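Side-chain contacts in tRNA(Phe) 7-((3-amino-3-carboxypropyl)-4-demethylwyosine(37)-N(4))-methyltransferase 1 (Pyrococcus horikoshii, PDB 2IT2), which probably methylates the N-4 position of wybutosine-86 in tRNA(Phe), using S-adenosyl-L-methionine, as a step in making wyosine derivatives: residues G56-M61 with R80-Y85; Y85-A90 with E168-I173. All blocks are in the same frame, centred on the assembly; numbering follows the deposited sequence.

Contact 1. Residues G56-M61 with R80-Y85; sequences GRISVM and REVSLY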
ATOM      1  N   GLY B  56      -0.594 -13.616   3.186  1.00 19.69           N
ATOM      2  CA  GLY B  56       0.056 -12.864   4.249  1.00 19.41           C
ATOM      3  C   GLY B  56       1.398 -13.467   4.601  1.00 18.74           C
ATOM      4  O   GLY B  56       1.581 -14.671   4.488  1.00 19.99           O
ATOM      5  N   ARG B  57       2.350 -12.651   5.039  1.00 16.80           N
ATOM      6  CA  ARG B  57       3.645 -13.219   5.366  1.00 18.93           C
ATOM      7  C   ARG B  57       4.451 -12.494   6.426  1.00 17.38           C
ATOM      8  O   ARG B  57       4.380 -11.272   6.560  1.00 18.10           O
ATOM      9  CB  ARG B  57       4.494 -13.318   4.099  1.00 24.32           C
ATOM     10  CG  ARG B  57       4.985 -11.985   3.571  1.00 28.65           C
ATOM     11  CD  ARG B  57       6.059 -12.190   2.502  1.00 31.41           C
ATOM     12  NE  ARG B  57       6.711 -10.946   2.095  1.00 35.54           N
ATOM     13  CZ  ARG B  57       6.099  -9.941   1.480  1.00 36.51           C
ATOM     14  NH1 ARG B  57       4.805 -10.017   1.192  1.00 36.64           N
ATOM     15  NH2 ARG B  57       6.783  -8.853   1.150  1.00 37.34           N
ATOM     16  N   ILE B  58       5.207 -13.277   7.187  1.00 15.98           N
ATOM     17  CA  ILE B  58       6.113 -12.746   8.200  1.00 15.91           C
ATOM     18  C   ILE B  58       7.461 -13.159   7.644  1.00 14.64           C
ATOM     19  O   ILE B  58       7.629 -14.283   7.167  1.00 17.08           O
ATOM     20  CB  ILE B  58       5.895 -13.385   9.595  1.00 15.51           C
ATOM     21  CG1 ILE B  58       4.505 -13.008  10.121  1.00 16.28           C
ATOM     22  CG2 ILE B  58       6.990 -12.908  10.571  1.00 18.82           C
ATOM     23  CD1 ILE B  58       4.075 -13.769  11.350  1.00 21.68           C
ATOM     24  N   SER B  59       8.420 -12.251   7.677  1.00 15.91           N
ATOM     25  CA  SER B  59       9.713 -12.576   7.124  1.00 16.99           C
ATOM     26  C   SER B  59      10.868 -11.972   7.890  1.00 15.75           C
ATOM     27  O   SER B  59      10.726 -10.949   8.545  1.00 16.11           O
ATOM     28  CB  SER B  59       9.787 -12.073   5.681  1.00 20.55           C
ATOM     29  OG  SER B  59       8.618 -12.389   4.939  1.00 26.02           O
ATOM     30  N   VAL B  60      12.006 -12.643   7.820  1.00 16.32           N
ATOM     31  CA  VAL B  60      13.232 -12.129   8.395  1.00 16.22           C
ATOM     32  C   VAL B  60      14.100 -12.139   7.154  1.00 18.56           C
ATOM     33  O   VAL B  60      14.411 -13.203   6.612  1.00 18.81           O
ATOM     34  CB  VAL B  60      13.842 -13.048   9.451  1.00 16.09           C
ATOM     35  CG1 VAL B  60      15.252 -12.577   9.756  1.00 17.90           C
ATOM     36  CG2 VAL B  60      13.003 -13.013  10.719  1.00 17.67           C
HETATM   37  N   MSE B  61      14.463 -10.958   6.678  1.00 18.53           N
HETATM   38  CA  MSE B  61      15.253 -10.874   5.465  1.00 19.27           C
HETATM   39  C   MSE B  61      16.289  -9.769   5.497  1.00 19.58           C
HETATM   40  O   MSE B  61      16.163  -8.800   6.245  1.00 19.52           O
HETATM   41  CB  MSE B  61      14.319 -10.699   4.260  1.00 25.98           C
HETATM   42  CG  MSE B  61      13.360  -9.525   4.352  1.00 28.50           C
HETATM   43 SE   MSE B  61      14.150  -7.856   3.806  1.00 38.10          SE
HETATM   44  CE  MSE B  61      13.556  -7.764   1.978  1.00 35.41           C
ATOM     45  N   ARG B  80       2.413 -18.276   8.240  1.00 23.59           N
ATOM     46  CA  ARG B  80       1.695 -18.635   9.451  1.00 24.04           C
ATOM     47  C   ARG B  80       2.153 -17.783  10.630  1.00 22.99           C
ATOM     48  O   ARG B  80       3.194 -17.140  10.599  1.00 21.23           O
ATOM     49  CB  ARG B  80       1.960 -20.113   9.742  1.00 26.31           C
ATOM     50  CG  ARG B  80       1.063 -21.038   8.919  1.00 27.71           C
ATOM     51  CD  ARG B  80       1.162 -22.497   9.382  1.00 31.14           C
ATOM     52  NE  ARG B  80       0.399 -23.373   8.489  1.00 32.01           N
ATOM     53  CZ  ARG B  80       1.071 -23.971   7.488  1.00 32.92           C
ATOM     54  NH1 ARG B  80       2.368 -23.761   7.340  1.00 31.87           N
ATOM     55  NH2 ARG B  80       0.422 -24.782   6.647  1.00 33.03           N
ATOM     56  N   GLU B  81       1.517 -17.872  11.791  1.00 22.78           N
ATOM     57  CA  GLU B  81       2.071 -17.252  12.986  1.00 23.31           C
ATOM     58  C   GLU B  81       3.354 -18.002  13.328  1.00 23.26           C
ATOM     59  O   GLU B  81       3.485 -19.192  13.035  1.00 24.22           O
ATOM     60  CB  GLU B  81       1.085 -17.349  14.142  1.00 26.02           C
ATOM     61  CG  GLU B  81      -0.248 -16.712  13.842  1.00 27.63           C
ATOM     62  CD  GLU B  81      -1.230 -16.874  14.972  1.00 30.10           C
ATOM     63  OE1 GLU B  81      -1.038 -16.233  16.028  1.00 30.22           O
ATOM     64  OE2 GLU B  81      -2.190 -17.653  14.799  1.00 31.81           O
ATOM     65  N   VAL B  82       4.296 -17.310  13.957  1.00 22.70           N
ATOM     66  CA  VAL B  82       5.579 -17.914  14.284  1.00 23.43           C
ATOM     67  C   VAL B  82       5.912 -17.965  15.771  1.00 24.25           C
ATOM     68  O   VAL B  82       5.260 -17.343  16.606  1.00 23.86           O
ATOM     69  CB  VAL B  82       6.729 -17.169  13.554  1.00 22.54           C
ATOM     70  CG1 VAL B  82       6.506 -17.201  12.046  1.00 23.24           C
ATOM     71  CG2 VAL B  82       6.804 -15.726  14.049  1.00 20.44           C
ATOM     72  N   SER B  83       6.945 -18.735  16.085  1.00 26.45           N
ATOM     73  CA  SER B  83       7.406 -18.859  17.457  1.00 27.76           C
ATOM     74  C   SER B  83       8.743 -18.149  17.526  1.00 27.82           C
ATOM     75  O   SER B  83       9.391 -17.939  16.469  1.00 28.14           O
ATOM     76  CB  SER B  83       7.591 -20.317  17.847  1.00 28.74           C
ATOM     77  OG  SER B  83       8.483 -20.986  16.966  1.00 31.43           O
ATOM     78  N   LEU B  84       9.164 -17.774  18.746  1.00 28.72           N
ATOM     79  CA  LEU B  84      10.441 -17.063  18.923  1.00 29.94           C
ATOM     80  C   LEU B  84      11.575 -17.941  18.404  1.00 30.10           C
ATOM     81  O   LEU B  84      12.506 -17.424  17.848  1.00 30.24           O
ATOM     82  CB  LEU B  84      10.704 -16.742  20.386  1.00 32.24           C
ATOM     83  CG  LEU B  84      11.626 -15.638  20.893  1.00 33.94           C
ATOM     84  CD1 LEU B  84      11.654 -14.441  19.923  1.00 35.35           C
ATOM     85  CD2 LEU B  84      11.127 -15.280  22.322  1.00 35.24           C
ATOM     86  N   TYR B  85      11.481 -19.267  18.568  1.00 30.89           N
ATOM     87  CA  TYR B  85      12.511 -20.220  18.103  1.00 30.09           C
ATOM     88  C   TYR B  85      12.762 -20.098  16.612  1.00 28.73           C
ATOM     89  O   TYR B  85      13.906 -19.961  16.179  1.00 28.69           O
ATOM     90  CB  TYR B  85      12.117 -21.679  18.412  1.00 33.99           C
ATOM     91  CG  TYR B  85      13.057 -22.681  17.775  1.00 37.22           C
ATOM     92  CD1 TYR B  85      14.327 -22.912  18.306  1.00 38.69           C
ATOM     93  CD2 TYR B  85      12.682 -23.393  16.634  1.00 38.42           C
ATOM     94  CE1 TYR B  85      15.201 -23.823  17.718  1.00 39.89           C
ATOM     95  CE2 TYR B  85      13.550 -24.309  16.036  1.00 40.10           C
ATOM     96  CZ  TYR B  85      14.807 -24.521  16.587  1.00 40.28           C
ATOM     97  OH  TYR B  85      15.671 -25.429  16.017  1.00 41.82           O
TER

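Contact 2. Residues Y85-A90 with E168-I173; sequences YEVLEA and EYLNKI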
ATOM      1  N   TYR B  85      11.481 -19.267  18.568  1.00 30.89           N
ATOM      2  CA  TYR B  85      12.511 -20.220  18.103  1.00 30.09           C
ATOM      3  C   TYR B  85      12.762 -20.098  16.612  1.00 28.73           C
ATOM      4  O   TYR B  85      13.906 -19.961  16.179  1.00 28.69           O
ATOM      5  CB  TYR B  85      12.117 -21.679  18.412  1.00 33.99           C
ATOM      6  CG  TYR B  85      13.057 -22.681  17.775  1.00 37.22           C
ATOM      7  CD1 TYR B  85      14.327 -22.912  18.306  1.00 38.69           C
ATOM      8  CD2 TYR B  85      12.682 -23.393  16.634  1.00 38.42           C
ATOM      9  CE1 TYR B  85      15.201 -23.823  17.718  1.00 39.89           C
ATOM     10  CE2 TYR B  85      13.550 -24.309  16.036  1.00 40.10           C
ATOM     11  CZ  TYR B  85      14.807 -24.521  16.587  1.00 40.28           C
ATOM     12  OH  TYR B  85      15.671 -25.429  16.017  1.00 41.82           O
ATOM     13  N   GLU B  86      11.687 -20.169  15.836  1.00 26.75           N
ATOM     14  CA  GLU B  86      11.772 -20.051  14.390  1.00 26.78           C
ATOM     15  C   GLU B  86      12.470 -18.752  13.981  1.00 24.91           C
ATOM     16  O   GLU B  86      13.356 -18.752  13.129  1.00 25.00           O
ATOM     17  CB  GLU B  86      10.367 -20.090  13.767  1.00 27.54           C
ATOM     18  CG  GLU B  86       9.704 -21.461  13.762  1.00 30.10           C
ATOM     19  CD  GLU B  86       8.316 -21.452  13.136  1.00 31.54           C
ATOM     20  OE1 GLU B  86       7.417 -20.770  13.677  1.00 32.27           O
ATOM     21  OE2 GLU B  86       8.130 -22.132  12.104  1.00 32.01           O
ATOM     22  N   VAL B  87      12.068 -17.646  14.595  1.00 23.15           N
ATOM     23  CA  VAL B  87      12.639 -16.354  14.254  1.00 21.41           C
ATOM     24  C   VAL B  87      14.116 -16.302  14.626  1.00 21.66           C
ATOM     25  O   VAL B  87      14.941 -15.822  13.852  1.00 20.12           O
ATOM     26  CB  VAL B  87      11.841 -15.210  14.935  1.00 20.84           C
ATOM     27  CG1 VAL B  87      12.473 -13.868  14.614  1.00 20.79           C
ATOM     28  CG2 VAL B  87      10.384 -15.235  14.450  1.00 20.04           C
ATOM     29  N   LEU B  88      14.453 -16.816  15.802  1.00 22.25           N
ATOM     30  CA  LEU B  88      15.843 -16.818  16.239  1.00 22.97           C
ATOM     31  C   LEU B  88      16.730 -17.621  15.298  1.00 24.45           C
ATOM     32  O   LEU B  88      17.876 -17.246  15.041  1.00 24.84           O
ATOM     33  CB  LEU B  88      15.942 -17.385  17.647  1.00 24.89           C
ATOM     34  CG  LEU B  88      15.238 -16.541  18.707  1.00 26.81           C
ATOM     35  CD1 LEU B  88      15.108 -17.340  19.993  1.00 28.94           C
ATOM     36  CD2 LEU B  88      16.018 -15.257  18.927  1.00 28.56           C
ATOM     37  N   GLU B  89      16.208 -18.737  14.798  1.00 24.54           N
ATOM     38  CA  GLU B  89      16.958 -19.573  13.867  1.00 25.21           C
ATOM     39  C   GLU B  89      17.263 -18.814  12.574  1.00 25.31           C
ATOM     40  O   GLU B  89      18.325 -18.996  11.980  1.00 25.50           O
ATOM     41  CB  GLU B  89      16.168 -20.836  13.529  1.00 28.76           C
ATOM     42  CG  GLU B  89      15.961 -21.759  14.704  1.00 33.89           C
ATOM     43  CD  GLU B  89      17.250 -22.394  15.174  1.00 36.37           C
ATOM     44  OE1 GLU B  89      18.131 -21.668  15.687  1.00 38.17           O
ATOM     45  OE2 GLU B  89      17.383 -23.626  15.023  1.00 38.99           O
ATOM     46  N   ALA B  90      16.325 -17.981  12.128  1.00 23.39           N
ATOM     47  CA  ALA B  90      16.522 -17.200  10.911  1.00 22.50           C
ATOM     48  C   ALA B  90      17.546 -16.100  11.187  1.00 22.14           C
ATOM     49  O   ALA B  90      18.450 -15.871  10.389  1.00 23.31           O
ATOM     50  CB  ALA B  90      15.189 -16.583  10.447  1.00 22.11           C
ATOM     51  N   GLU B 168      13.681  -9.688  24.846  1.00 19.75           N
ATOM     52  CA  GLU B 168      12.437  -9.058  25.254  1.00 20.18           C
ATOM     53  C   GLU B 168      11.794  -8.293  24.101  1.00 18.84           C
ATOM     54  O   GLU B 168      10.601  -8.454  23.844  1.00 16.94           O
ATOM     55  CB  GLU B 168      12.654  -8.111  26.434  1.00 22.88           C
ATOM     56  CG  GLU B 168      11.361  -7.509  26.941  1.00 28.65           C
ATOM     57  CD  GLU B 168      10.326  -8.574  27.255  1.00 32.19           C
ATOM     58  OE1 GLU B 168      10.592  -9.415  28.140  1.00 34.60           O
ATOM     59  OE2 GLU B 168       9.251  -8.572  26.616  1.00 35.43           O
ATOM     60  N   TYR B 169      12.569  -7.454  23.412  1.00 15.87           N
ATOM     61  CA  TYR B 169      12.041  -6.688  22.286  1.00 15.90           C
ATOM     62  C   TYR B 169      11.611  -7.664  21.203  1.00 15.55           C
ATOM     63  O   TYR B 169      10.534  -7.506  20.636  1.00 14.63           O
ATOM     64  CB  TYR B 169      13.093  -5.692  21.766  1.00 16.10           C
ATOM     65  CG  TYR B 169      12.656  -4.765  20.623  1.00 15.19           C
ATOM     66  CD1 TYR B 169      11.342  -4.300  20.507  1.00 16.13           C
ATOM     67  CD2 TYR B 169      13.580  -4.326  19.677  1.00 19.67           C
ATOM     68  CE1 TYR B 169      10.966  -3.412  19.464  1.00 15.37           C
ATOM     69  CE2 TYR B 169      13.219  -3.449  18.642  1.00 19.08           C
ATOM     70  CZ  TYR B 169      11.911  -2.996  18.538  1.00 17.96           C
ATOM     71  OH  TYR B 169      11.574  -2.148  17.491  1.00 21.15           O
ATOM     72  N   LEU B 170      12.415  -8.688  20.930  1.00 14.58           N
ATOM     73  CA  LEU B 170      12.041  -9.657  19.902  1.00 16.17           C
ATOM     74  C   LEU B 170      10.722 -10.347  20.275  1.00 17.53           C
ATOM     75  O   LEU B 170       9.886 -10.604  19.405  1.00 17.65           O
ATOM     76  CB  LEU B 170      13.152 -10.694  19.691  1.00 17.27           C
ATOM     77  CG  LEU B 170      12.921 -11.626  18.488  1.00 20.36           C
ATOM     78  CD1 LEU B 170      12.861 -10.802  17.207  1.00 21.57           C
ATOM     79  CD2 LEU B 170      14.035 -12.644  18.398  1.00 20.49           C
ATOM     80  N   ASN B 171      10.518 -10.624  21.562  1.00 17.57           N
ATOM     81  CA  ASN B 171       9.274 -11.253  22.007  1.00 18.19           C
ATOM     82  C   ASN B 171       8.061 -10.351  21.754  1.00 17.72           C
ATOM     83  O   ASN B 171       7.001 -10.833  21.347  1.00 18.36           O
ATOM     84  CB  ASN B 171       9.338 -11.593  23.491  1.00 22.31           C
ATOM     85  CG  ASN B 171       8.055 -12.206  23.988  1.00 25.81           C
ATOM     86  OD1 ASN B 171       7.426 -11.687  24.911  1.00 30.69           O
ATOM     87  ND2 ASN B 171       7.659 -13.320  23.387  1.00 28.73           N
ATOM     88  N   LYS B 172       8.215  -9.053  21.998  1.00 16.00           N
ATOM     89  CA  LYS B 172       7.128  -8.102  21.759  1.00 16.79           C
ATOM     90  C   LYS B 172       6.842  -7.989  20.256  1.00 16.73           C
ATOM     91  O   LYS B 172       5.683  -7.922  19.853  1.00 16.51           O
ATOM     92  CB  LYS B 172       7.478  -6.718  22.323  1.00 18.23           C
ATOM     93  CG  LYS B 172       7.699  -6.674  23.828  1.00 22.25           C
ATOM     94  CD  LYS B 172       6.441  -7.058  24.584  1.00 25.27           C
ATOM     95  CE  LYS B 172       6.657  -6.983  26.081  1.00 28.47           C
ATOM     96  NZ  LYS B 172       5.443  -7.426  26.814  1.00 30.87           N
ATOM     97  N   ILE B 173       7.881  -7.976  19.423  1.00 16.33           N
ATOM     98  CA  ILE B 173       7.701  -7.882  17.974  1.00 17.36           C
ATOM     99  C   ILE B 173       6.961  -9.112  17.444  1.00 16.67           C
ATOM    100  O   ILE B 173       6.055  -8.992  16.605  1.00 15.19           O
ATOM    101  CB  ILE B 173       9.070  -7.764  17.261  1.00 19.14           C
ATOM    102  CG1 ILE B 173       9.719  -6.430  17.625  1.00 19.79           C
ATOM    103  CG2 ILE B 173       8.912  -7.931  15.749  1.00 20.99           C
ATOM    104  CD1 ILE B 173      11.186  -6.332  17.231  1.00 22.56           C
TER

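Contact 1. Residues G56-M61 with R80-Y85
Ile58 reaches from strand 48-63 onto the loop that leads into helix 84-91, and its terminal methyl CD1 makes the closest approach, 3.6 Å from the carbonyl oxygen Arg80 O. The side chain leaves the strand at CB, which points toward the loop and splits at once into two branches. The short branch, Ile58 CG2, lies anti to the backbone N and faces the isopropyl group of Val82, 4.5 Å from Val82 CG2. The longer branch starts beside the backbone N (chi1 -65°), where Ile58 CG1 is still 4.4 Å from Arg80 O. One extended step further (chi2 169°), CD1 arrives over the loop backbone. There it touches Arg80 O, lies 4.3 Å from Glu81 CA, and has Val82 CG1 at the same separation of 4.3 Å. A branched, wholly apolar residue suits this position: beta-branching favours the extended backbone of a strand, and one arm reaches the Arg80 carbonyl while the other turns to Val82. Val82, also branched and buried, answers it from the loop and leans on Val87 of the following helix. Arg80 and Glu81 direct their side chains away from the strand and offer it mainly backbone. The long, charged side chain of Arg80 forms a salt bridge with Glu33, while the backbone N of Val82 is hydrogen-bonded to Asn178 of helix 167-194. Ile58 shares backbone hydrogen bonds with Trp78, and its side chain also meets Phe101 of the sheet and Met181 of helix 167-194. The contact thus joins the face of an antiparallel sheet to the loop crossing it. Its chemistry is partly buried apolar packing plus a van der Waals touch of methyl on carbonyl, while the loop's polar ties include those to Asn178 and Glu33.

Contact 2. Residues Y85-A90 with E168-I173
Leu170 projects from helix 167-194 toward helix 84-91 and divides its two methyls between neighbouring residues there. CD1 meets Val87 CG1 at 4.0 Å, the two side chains sliding past each other in opposite directions. Leu170 CD2 crosses the Leu88 side chain at a slant, 4.1 Å from Leu88 CG and 3.3 Å from Leu88 CD2. That last spacing is tighter than methyl groups usually keep, so the exact setting of these tips is somewhat doubtful. Leu170 extends this far because its CG is anti to the backbone N (chi1 -172°), carrying the fork out from the helix. Val87 is equally well placed, since it can present one methyl to Leu170 and is also packed against Phe101 of the sheet; Leu88, on the exposed margin, bends its tip inward. This is helix-to-helix packing through aliphatic side chains: the nearest alpha carbons, Val87 CA and Leu170 CA, are 8.8 Å apart, so side chains alone make the contact. The two helices lie on the antiparallel sheet, which Ala90 meets at Trp78 and Ile173 meets at Phe101 and Val155. Further out, the start of helix 84-91 is fixed by a capping box, in which Ser83 OG caps a backbone N and Glu86 OE1 accepts from Ser83 N. On helix 167-194, Ile173 CD1 sits 3.5 Å above the centre of the Tyr169 ring, a CH-pi contact one turn along. The same tyrosine's hydroxyl is hydrogen-bonded to Leu156 O of the second subunit, where Lys172 packs on Phe164.

Overall arrangement
Contacts 1 and 2 have centres about 9 Å apart and lie on the same side of the chain's centre. They follow in series along the sequence and meet at helix 84-91, sharing Tyr85. Leu84, just after the loop of contact 1, packs on Leu170, although the exact placement of their methyl tips is doubtful. Val82 CG2 lies 3.6 Å from Val87 CG2, and Val60 CB is 3.9 Å from Ala90 CB. These pairs connect the sheet, the loop and the two helices through apolar side chains within the TYW3 family region. Neither contact can be assigned to the binding site for the methyl donor or the tRNA.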